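Side-chain contact in L-fuculose phosphate aldolase (Streptococcus pneumoniae, PDB 4C24), which belongs to the metal-dependent class II aldolase and adducin family and carries zinc at a histidine-lined site: residues A[82-85]-A[86-90]. Numbering follows the deposited sequence.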
# COMPACT_ATOMS: atom_id res chain seq x y z
N MET A 82 -6.97 0.98 30.32
CA MET A 82 -7.77 1.64 29.29
C MET A 82 -8.90 0.74 28.80
O MET A 82 -10.01 1.17 28.57
CB MET A 82 -6.88 2.11 28.14
CG MET A 82 -7.66 2.65 26.98
SD MET A 82 -6.65 3.57 25.80
CE MET A 82 -5.61 2.22 25.22
N HIS A 83 -8.64 -0.58 28.71
CA HIS A 83 -9.72 -1.48 28.37
C HIS A 83 -10.69 -1.68 29.53
O HIS A 83 -11.91 -1.55 29.36
CB HIS A 83 -9.15 -2.90 28.03
CG HIS A 83 -8.37 -2.96 26.76
ND1 HIS A 83 -8.75 -3.73 25.68
CD2 HIS A 83 -7.24 -2.31 26.38
CE1 HIS A 83 -7.87 -3.59 24.70
NE2 HIS A 83 -6.96 -2.70 25.09
N LEU A 84 -10.14 -1.98 30.71
CA LEU A 84 -10.96 -2.29 31.86
C LEU A 84 -11.95 -1.18 32.24
O LEU A 84 -13.11 -1.46 32.54
CB LEU A 84 -10.08 -2.66 33.04
CG LEU A 84 -10.79 -3.25 34.25
CD1 LEU A 84 -11.52 -4.56 33.91
CD2 LEU A 84 -9.81 -3.42 35.41
N ILE A 85 -11.50 0.08 32.18
CA ILE A 85 -12.39 1.18 32.57
C ILE A 85 -13.60 1.30 31.62
O ILE A 85 -14.69 1.72 32.03
CB ILE A 85 -11.62 2.50 32.68
CG1 ILE A 85 -12.40 3.49 33.54
CG2 ILE A 85 -11.22 3.07 31.32
CD1 ILE A 85 -11.66 4.80 33.74
N GLN A 86 -13.43 0.90 30.36
CA GLN A 86 -14.56 0.85 29.47
C GLN A 86 -15.57 -0.17 29.97
O GLN A 86 -16.75 0.10 30.04
CB GLN A 86 -14.14 0.54 28.04
CG GLN A 86 -13.12 1.51 27.46
CD GLN A 86 -13.75 2.82 26.97
OE1 GLN A 86 -14.97 2.93 26.83
NE2 GLN A 86 -12.90 3.78 26.63
N TYR A 87 -15.09 -1.38 30.30
CA TYR A 87 -16.03 -2.38 30.75
C TYR A 87 -16.73 -2.01 32.06
O TYR A 87 -17.87 -2.39 32.29
CB TYR A 87 -15.31 -3.70 30.91
CG TYR A 87 -14.73 -4.24 29.64
CD1 TYR A 87 -15.49 -4.33 28.48
CD2 TYR A 87 -13.38 -4.62 29.58
CE1 TYR A 87 -14.95 -4.86 27.31
CE2 TYR A 87 -12.82 -5.14 28.41
CZ TYR A 87 -13.61 -5.28 27.29
OH TYR A 87 -13.07 -5.79 26.13
N GLN A 88 -16.02 -1.27 32.91
CA GLN A 88 -16.56 -0.78 34.18
C GLN A 88 -17.65 0.25 33.99
O GLN A 88 -18.47 0.41 34.88
CB GLN A 88 -15.45 -0.11 34.99
CG GLN A 88 -14.43 -1.08 35.57
CD GLN A 88 -13.26 -0.37 36.21
OE1 GLN A 88 -13.15 0.86 36.12
NE2 GLN A 88 -12.39 -1.12 36.86
N THR A 89 -17.63 0.97 32.87
CA THR A 89 -18.49 2.16 32.74
C THR A 89 -19.54 2.03 31.63
O THR A 89 -20.43 2.88 31.52
CB THR A 89 -17.64 3.44 32.49
OG1 THR A 89 -16.85 3.28 31.31
CG2 THR A 89 -16.71 3.73 33.67
N ARG A 90 -19.42 0.98 30.82
CA ARG A 90 -20.29 0.75 29.67
C ARG A 90 -20.75 -0.69 29.65
O ARG A 90 -19.92 -1.58 29.70
CB ARG A 90 -19.51 0.99 28.39
CG ARG A 90 -18.86 2.34 28.37
CD ARG A 90 -18.45 2.70 26.98
NE ARG A 90 -19.49 2.55 25.96
CZ ARG A 90 -19.48 3.32 24.87
NH1 ARG A 90 -18.56 4.27 24.79
NH2 ARG A 90 -20.37 3.17 23.92
O HOH W 1 -10.66 3.85 28.14
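Leu84 and Gln88 stand one turn apart near the end of helix 80-89, where Gln88 N donates a 2.9 Å bond to Leu84 O. One residue earlier the bond from Tyr87 N to His83 O, 3.3 Å, is weak, and from Arg90 the chain leaves helical geometry. In this last turn a side chain joins the backbone bonding: Thr89 OG1 donates a hydrogen bond to Ile85 O across 2.8 Å, 22° out of the carbonyl plane. A chi1 of 59°, placing the hydroxyl between backbone N and carbonyl carbon, turns it back along the helix. Water spans the preceding turn, donating to Met82 O at 2.8 Å and accepting from Gln86 NE2 at 2.7 Å; the bend at chi2 (-80°) turns the amide so that NE2 meets the water. Gln88, extended beyond CG, crosses Leu84 at a slant, its NE2 3.7 Å from Leu84 CG, and bonds to Ile65 O. Tyr87 CD2 lies 3.4 Å from His83 O, while Tyr87 OH and His83 ND1 both reach Ser34 OG. Met82 and Gln86 touch strands 95-99 and 161-166, and Ile85 touches helix 139-149. The whole illustrates i to i+4 side-chain-to-backbone bonding in the closing turn of a helix packed on the central sheet of an AraD-like domain.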